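Local coordinates for protein putative hydrolase (Agrobacterium vitis, PDB 3LLC) that probably acts as an alpha/beta-hydrolase esterase that removes fatty acyl groups from acylated proteins, at residues A[40-45]-A[111-116]; A[119-124]-A[138-143]. All coordinates share one frame; numbering follows the deposited sequence. Where two conformers were deposited one is given.

Both contacts lie in the core of the alpha/beta-hydrolase fold, with their centres about 8 Å apart, and both use helix 115-128. Interaction 1 joins two neighbouring strands of the central sheet and the first turn of that helix. It is mainly backbone hydrogen bonding, with a tryptophan on one face. Interaction 2 lies further along the helix, where it packs on the next strand. It is smaller and wholly apolar. The two meet directly: in the conformer given for Leu43, its CD1 packs 3.6 Å from Ala120 CB. Residues 112-114 also run beside Ile143, with probable hydrogen bonds from Ile143 N to Gly112 O and from Ser114 N to Ile143 O.

Interaction 1: A[40-45]-A[111-116]; sequences CIWLGG and VGSSMG
The probable nucleophile elbow of this alpha/beta hydrolase, Gly112-Ser113-Ser114-Met115-Gly116, is held here against the end of strand 39-43. Trp42 pairs with Val111 and Leu43 with Gly112 in parallel register. Val111 N donates to Ile41 O at 2.9 Å. Leu43 N returns a bond to Val111 O, also 2.9 Å, tilted 25° from the carbonyl plane. Ser113 N to Leu43 O is the straightest of the three, with an N-H...O angle of 171°. Leu43 O also receives CA-H contacts from Gly112 and Gly116. These two glycines let the start of the helix lie close to the strand ends. Gly116 N bonds back to Ser113 O at 2.8 Å, closing the turn around Ser114.

Trp42 carries the side-chain contact on one face of the sheet. Its CG is anti to the backbone N (chi1 -178°), which carries the indole along that face, and the turn about CB-CG brings the six-membered ring over the other strand. CZ3 lies 3.8 Å from Val111 CG1, and the two side chains cross at about a right angle. CH2 lies 3.7 Å from Ser113 CB, which meets the ring obliquely. On the other face, Leu43 CB rests 3.6 Å from Gly116 O. A water accepts from Gly45 N and has a weak link to Ser113 OG.

Ser114, the likely nucleophile, bonds through OG to His247 NE2, consistent with a triad completed by Asp217. A tetraethylene glycol, probably from the crystallisation liquor, bonds to Ser114 OG and to the backbone N of Met115 (selenomethionine), a place suggestive of an oxyanion hole.

Helix 53-65 covers Trp42, helix 89-103 and Phe72 of strand 68-72 pack on Leu43, and strand 136-143 continues the sheet beyond Gly112.

Interaction 2: A[119-124]-A[138-143]; sequences IALRLI and SGMVLI
Helix 119-124 runs nearly antiparallel to strand 138-143, with the segment axes 10.2 Å apart at an angle of 158°, and the nearest CA atoms are those of Ala120 and Met140, 7.9 Å apart. No hydrogen bond crosses between them. Met140, a selenomethionine modelled in two conformers, reaches furthest toward the helix. In the conformer described, its CE touches Leu121 CD2 at 3.8 Å, and the two side chains cross at about a right angle. Its SE lies 4.2 Å from Ile124 CG2. CG of Met140 is anti to the carbonyl carbon (chi1 -61°), and a bend at chi3 turns CE toward Leu121.

The helix and strand are the last two elements of the beta-alpha-beta unit formed by strand 107-113, helix 115-128 and strand 136-143. The helix connects two parallel neighbours in the sheet and packs back on the second of them.

Two residues further along the strand, Leu142 points to the same side as Met140. Its CD2 meets Ala120 CB at 4.1 Å. Its CD1 makes a looser contact with Leu121 CD2, at 4.5 Å. Val141 points to the opposite face of the sheet, where helix 252-266 covers it.

Interaction 1: A[40-45]-A[111-116]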
ATOM      1  N   CYS A  40       9.086   7.466  -7.185  1.00 20.33           N
ATOM      2  CA  CYS A  40       8.125   6.385  -6.998  1.00 19.81           C
ATOM      3  C   CYS A  40       8.261   5.772  -5.594  1.00 19.96           C
ATOM      4  O   CYS A  40       9.368   5.364  -5.191  1.00 23.48           O
ATOM      5  CB  CYS A  40       8.359   5.314  -8.061  1.00 20.30           C
ATOM      6  SG  CYS A  40       8.189   5.827  -9.798  1.00 27.25           S
ATOM      7  N   ILE A  41       7.151   5.718  -4.871  1.00 19.85           N
ATOM      8  CA  ILE A  41       7.142   5.105  -3.527  0.50 19.23           C
ATOM      9  C   ILE A  41       6.272   3.868  -3.504  1.00 19.81           C
ATOM     10  O   ILE A  41       5.072   3.879  -3.842  1.00 20.97           O
ATOM     11  CB  ILE A  41       6.734   6.054  -2.351  0.50 20.55           C
ATOM     12  CG1 ILE A  41       6.905   5.327  -1.003  0.50 19.49           C
ATOM     13  CG2 ILE A  41       5.329   6.529  -2.495  0.50 20.61           C
ATOM     14  CD1 ILE A  41       6.976   6.252   0.207  0.50 21.56           C
ATOM     15  N   TRP A  42       6.923   2.778  -3.141  1.00 20.57           N
ATOM     16  CA  TRP A  42       6.268   1.482  -2.975  1.00 21.16           C
ATOM     17  C   TRP A  42       5.521   1.419  -1.644  1.00 21.14           C
ATOM     18  O   TRP A  42       6.074   1.762  -0.597  1.00 22.32           O
ATOM     19  CB  TRP A  42       7.323   0.350  -3.034  1.00 20.82           C
ATOM     20  CG  TRP A  42       6.680  -1.052  -2.910  1.00 22.43           C
ATOM     21  CD1 TRP A  42       6.745  -1.911  -1.812  1.00 23.65           C
ATOM     22  CD2 TRP A  42       5.875  -1.731  -3.893  1.00 23.47           C
ATOM     23  NE1 TRP A  42       6.027  -3.044  -2.072  1.00 20.88           N
ATOM     24  CE2 TRP A  42       5.466  -2.965  -3.320  1.00 22.06           C
ATOM     25  CE3 TRP A  42       5.442  -1.415  -5.197  1.00 22.31           C
ATOM     26  CZ2 TRP A  42       4.678  -3.894  -4.019  1.00 27.84           C
ATOM     27  CZ3 TRP A  42       4.627  -2.335  -5.884  1.00 28.88           C
ATOM     28  CH2 TRP A  42       4.270  -3.570  -5.284  1.00 27.76           C
ATOM     29  N   LEU A  43       4.262   0.972  -1.675  1.00 20.03           N
ATOM     30  CA  LEU A  43       3.500   0.663  -0.468  0.50 20.97           C
ATOM     31  C   LEU A  43       3.018  -0.782  -0.611  1.00 21.67           C
ATOM     32  O   LEU A  43       2.134  -1.057  -1.426  1.00 20.76           O
ATOM     33  CB  LEU A  43       2.311   1.614  -0.312  0.50 21.27           C
ATOM     34  CG  LEU A  43       2.664   3.114  -0.220  0.50 21.51           C
ATOM     35  CD1 LEU A  43       1.420   4.009  -0.477  0.50 21.91           C
ATOM     36  CD2 LEU A  43       3.329   3.445   1.139  0.50 17.05           C
ATOM     37  N   GLY A  44       3.597  -1.689   0.168  1.00 23.00           N
ATOM     38  CA  GLY A  44       3.325  -3.122  -0.007  1.00 23.33           C
ATOM     39  C   GLY A  44       2.092  -3.700   0.684  1.00 21.96           C
ATOM     40  O   GLY A  44       1.364  -3.001   1.415  1.00 21.70           O
ATOM     41  N   GLY A  45       1.846  -4.988   0.418  1.00 23.78           N
ATOM     42  CA  GLY A  45       0.729  -5.729   1.049  1.00 25.49           C
ATOM     43  C   GLY A  45       0.966  -6.172   2.499  1.00 25.05           C
ATOM     44  O   GLY A  45       2.078  -6.097   3.037  1.00 25.20           O
ATOM     45  N   VAL A 111       2.729   3.853  -5.507  1.00 20.87           N
ATOM     46  CA  VAL A 111       2.484   2.577  -6.123  1.00 19.16           C
ATOM     47  C   VAL A 111       2.102   1.607  -5.002  1.00 22.93           C
ATOM     48  O   VAL A 111       2.975   1.167  -4.224  1.00 23.18           O
ATOM     49  CB  VAL A 111       3.756   2.066  -6.885  1.00 20.76           C
ATOM     50  CG1 VAL A 111       3.386   0.783  -7.657  1.00 21.94           C
ATOM     51  CG2 VAL A 111       4.321   3.168  -7.874  1.00 21.11           C
ATOM     52  N   GLY A 112       0.807   1.310  -4.886  1.00 22.89           N
ATOM     53  CA  GLY A 112       0.236   0.600  -3.717  1.00 22.66           C
ATOM     54  C   GLY A 112      -0.352  -0.738  -4.103  1.00 24.41           C
ATOM     55  O   GLY A 112      -1.230  -0.803  -4.968  1.00 24.95           O
ATOM     56  N   SER A 113       0.111  -1.795  -3.436  1.00 23.58           N
ATOM     57  CA  SER A 113      -0.317  -3.175  -3.690  1.00 24.70           C
ATOM     58  C   SER A 113      -1.141  -3.698  -2.499  1.00 25.01           C
ATOM     59  O   SER A 113      -0.672  -3.676  -1.337  1.00 22.71           O
ATOM     60  CB  SER A 113       0.908  -4.073  -3.869  1.00 28.91           C
ATOM     61  OG  SER A 113       0.488  -5.425  -4.038  1.00 30.66           O
ATOM     62  N   SER A 114      -2.370  -4.125  -2.796  1.00 24.56           N
ATOM     63  CA  SER A 114      -3.281  -4.747  -1.836  1.00 24.18           C
ATOM     64  C   SER A 114      -3.557  -3.836  -0.618  1.00 24.67           C
ATOM     65  O   SER A 114      -4.098  -2.722  -0.797  1.00 24.22           O
ATOM     66  CB  SER A 114      -2.760  -6.165  -1.512  1.00 27.19           C
ATOM     67  OG  SER A 114      -3.781  -6.920  -0.910  1.00 33.45           O
HETATM   68  N   MSE A 115      -3.159  -4.208   0.599  1.00 22.10           N
HETATM   69  CA  MSE A 115      -3.295  -3.266   1.743  1.00 23.35           C
HETATM   70  C   MSE A 115      -2.599  -1.926   1.446  1.00 23.60           C
HETATM   71  O   MSE A 115      -3.027  -0.882   1.932  1.00 22.86           O
HETATM   72  CB  MSE A 115      -2.743  -3.872   3.040  1.00 23.98           C
HETATM   73  CG  MSE A 115      -2.686  -2.922   4.214  1.00 27.36           C
HETATM   74 SE   MSE A 115      -1.940  -3.689   5.830  0.75 23.03          SE
HETATM   75  CE  MSE A 115      -0.064  -3.484   5.475  1.00 24.12           C
ATOM     76  N   GLY A 116      -1.507  -1.963   0.684  1.00 22.35           N
ATOM     77  CA  GLY A 116      -0.752  -0.758   0.360  1.00 22.93           C
ATOM     78  C   GLY A 116      -1.574   0.245  -0.464  1.00 21.12           C
ATOM     79  O   GLY A 116      -1.316   1.451  -0.425  1.00 22.87           O
TER
HETATM   80  O   HOH W   1       2.998  -6.638  -2.015  1.00 25.36           O

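Interaction 2: A[119-124]-A[138-143]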
ATOM      1  N   ILE A 119      -3.558   2.147   2.121  1.00 22.12           N
ATOM      2  CA  ILE A 119      -2.677   3.123   2.763  0.50 21.42           C
ATOM      3  C   ILE A 119      -2.377   4.287   1.785  1.00 22.72           C
ATOM      4  O   ILE A 119      -2.365   5.445   2.210  1.00 22.76           O
ATOM      5  CB  ILE A 119      -1.411   2.439   3.377  0.50 21.72           C
ATOM      6  CG1 ILE A 119      -1.842   1.459   4.488  0.50 22.44           C
ATOM      7  CG2 ILE A 119      -0.405   3.480   3.942  0.50 19.47           C
ATOM      8  CD1 ILE A 119      -0.719   0.574   5.006  0.50 16.31           C
ATOM      9  N   ALA A 120      -2.204   3.996   0.494  1.00 21.75           N
ATOM     10  CA  ALA A 120      -2.006   5.063  -0.521  1.00 22.93           C
ATOM     11  C   ALA A 120      -3.161   6.058  -0.551  1.00 22.44           C
ATOM     12  O   ALA A 120      -2.940   7.283  -0.605  1.00 22.26           O
ATOM     13  CB  ALA A 120      -1.808   4.458  -1.936  1.00 21.76           C
ATOM     14  N   LEU A 121      -4.393   5.537  -0.513  1.00 21.28           N
ATOM     15  CA  LEU A 121      -5.615   6.395  -0.517  1.00 21.45           C
ATOM     16  C   LEU A 121      -5.708   7.258   0.753  1.00 22.54           C
ATOM     17  O   LEU A 121      -6.014   8.461   0.677  1.00 23.08           O
ATOM     18  CB  LEU A 121      -6.861   5.499  -0.709  1.00 22.70           C
ATOM     19  CG  LEU A 121      -6.989   4.812  -2.070  1.00 24.36           C
ATOM     20  CD1 LEU A 121      -7.985   3.624  -2.093  1.00 21.47           C
ATOM     21  CD2 LEU A 121      -7.373   5.879  -3.093  1.00 22.04           C
ATOM     22  N   ARG A 122      -5.416   6.673   1.923  1.00 20.52           N
ATOM     23  CA  ARG A 122      -5.347   7.455   3.176  1.00 19.50           C
ATOM     24  C   ARG A 122      -4.212   8.510   3.126  1.00 20.38           C
ATOM     25  O   ARG A 122      -4.370   9.640   3.623  1.00 19.20           O
ATOM     26  CB  ARG A 122      -5.154   6.549   4.416  1.00 19.15           C
ATOM     27  CG  ARG A 122      -6.443   5.751   4.814  1.00 18.85           C
ATOM     28  CD  ARG A 122      -7.519   6.647   5.473  1.00 18.44           C
ATOM     29  NE  ARG A 122      -7.044   7.262   6.702  1.00 19.96           N
ATOM     30  CZ  ARG A 122      -6.917   8.570   6.922  1.00 23.27           C
ATOM     31  NH1 ARG A 122      -7.275   9.475   6.010  1.00 23.27           N
ATOM     32  NH2 ARG A 122      -6.451   8.980   8.080  1.00 22.76           N
ATOM     33  N   LEU A 123      -3.072   8.136   2.547  1.00 18.90           N
ATOM     34  CA  LEU A 123      -1.900   9.041   2.498  1.00 19.85           C
ATOM     35  C   LEU A 123      -2.226  10.290   1.714  1.00 19.55           C
ATOM     36  O   LEU A 123      -1.905  11.400   2.151  1.00 19.92           O
ATOM     37  CB  LEU A 123      -0.700   8.306   1.871  1.00 21.52           C
ATOM     38  CG  LEU A 123       0.701   8.915   1.809  1.00 30.14           C
ATOM     39  CD1 LEU A 123       1.103   9.405   3.158  1.00 32.68           C
ATOM     40  CD2 LEU A 123       1.695   7.842   1.311  1.00 29.41           C
ATOM     41  N   ILE A 124      -2.884  10.136   0.572  1.00 20.81           N
ATOM     42  CA  ILE A 124      -3.260  11.339  -0.216  1.00 21.10           C
ATOM     43  C   ILE A 124      -4.218  12.254   0.551  1.00 21.37           C
ATOM     44  O   ILE A 124      -4.073  13.492   0.518  1.00 20.40           O
ATOM     45  CB  ILE A 124      -3.750  10.962  -1.678  1.00 23.35           C
ATOM     46  CG1 ILE A 124      -3.866  12.202  -2.566  1.00 35.97           C
ATOM     47  CG2 ILE A 124      -5.113  10.248  -1.704  1.00 26.21           C
ATOM     48  CD1 ILE A 124      -2.548  12.668  -3.067  1.00 47.65           C
ATOM     49  N   SER A 138       1.639  13.198  -7.903  1.00 21.15           N
ATOM     50  CA  SER A 138       1.340  13.415  -9.321  1.00 20.69           C
ATOM     51  C   SER A 138       0.610  12.261  -9.996  1.00 18.93           C
ATOM     52  O   SER A 138       0.114  12.439 -11.110  1.00 20.54           O
ATOM     53  CB  SER A 138       2.614  13.766 -10.103  1.00 23.12           C
ATOM     54  OG  SER A 138       3.601  12.779  -9.926  1.00 27.02           O
ATOM     55  N   GLY A 139       0.534  11.115  -9.330  1.00 20.14           N
ATOM     56  CA  GLY A 139      -0.202   9.950  -9.846  1.00 19.73           C
ATOM     57  C   GLY A 139      -0.170   8.783  -8.880  1.00 21.02           C
ATOM     58  O   GLY A 139       0.639   8.763  -7.942  1.00 19.83           O
HETATM   59  N   MSE A 140      -1.053   7.805  -9.114  1.00 19.71           N
HETATM   60  CA  MSE A 140      -1.155   6.633  -8.237  0.50 19.31           C
HETATM   61  C   MSE A 140      -1.443   5.412  -9.106  1.00 22.04           C
HETATM   62  O   MSE A 140      -2.316   5.439  -9.987  1.00 22.83           O
HETATM   63  CB  MSE A 140      -2.256   6.806  -7.162  0.50 19.58           C
HETATM   64  CG  MSE A 140      -2.073   8.002  -6.178  0.50 16.42           C
HETATM   65 SE   MSE A 140      -3.705   8.301  -5.099  0.38 26.54          SE
HETATM   66  CE  MSE A 140      -4.449   6.515  -5.468  0.50 10.21           C
ATOM     67  N   VAL A 141      -0.676   4.333  -8.867  1.00 19.38           N
ATOM     68  CA  VAL A 141      -0.856   3.061  -9.570  1.00 19.84           C
ATOM     69  C   VAL A 141      -1.207   2.061  -8.444  1.00 20.46           C
ATOM     70  O   VAL A 141      -0.450   1.932  -7.467  1.00 23.36           O
ATOM     71  CB  VAL A 141       0.381   2.645 -10.342  1.00 20.05           C
ATOM     72  CG1 VAL A 141       0.182   1.211 -10.909  1.00 22.07           C
ATOM     73  CG2 VAL A 141       0.722   3.654 -11.516  1.00 19.94           C
ATOM     74  N   LEU A 142      -2.383   1.446  -8.522  1.00 18.97           N
ATOM     75  CA  LEU A 142      -2.895   0.567  -7.444  1.00 19.33           C
ATOM     76  C   LEU A 142      -3.043  -0.860  -8.009  1.00 24.08           C
ATOM     77  O   LEU A 142      -3.649  -1.029  -9.053  1.00 24.87           O
ATOM     78  CB  LEU A 142      -4.229   1.093  -6.936  1.00 23.38           C
ATOM     79  CG  LEU A 142      -4.259   2.547  -6.429  1.00 24.39           C
ATOM     80  CD1 LEU A 142      -5.688   2.945  -6.001  1.00 22.54           C
ATOM     81  CD2 LEU A 142      -3.257   2.671  -5.290  1.00 24.27           C
ATOM     82  N   ILE A 143      -2.443  -1.853  -7.340  1.00 21.36           N
ATOM     83  CA  ILE A 143      -2.387  -3.238  -7.818  1.00 21.54           C
ATOM     84  C   ILE A 143      -3.221  -4.078  -6.841  1.00 22.34           C
ATOM     85  O   ILE A 143      -2.863  -4.174  -5.679  1.00 21.53           O
ATOM     86  CB  ILE A 143      -0.931  -3.737  -7.853  1.00 23.06           C
ATOM     87  CG1 ILE A 143      -0.076  -2.819  -8.768  1.00 29.00           C
ATOM     88  CG2 ILE A 143      -0.854  -5.235  -8.297  1.00 20.67           C
ATOM     89  CD1 ILE A 143       1.191  -2.407  -8.209  1.00 32.54           C
TER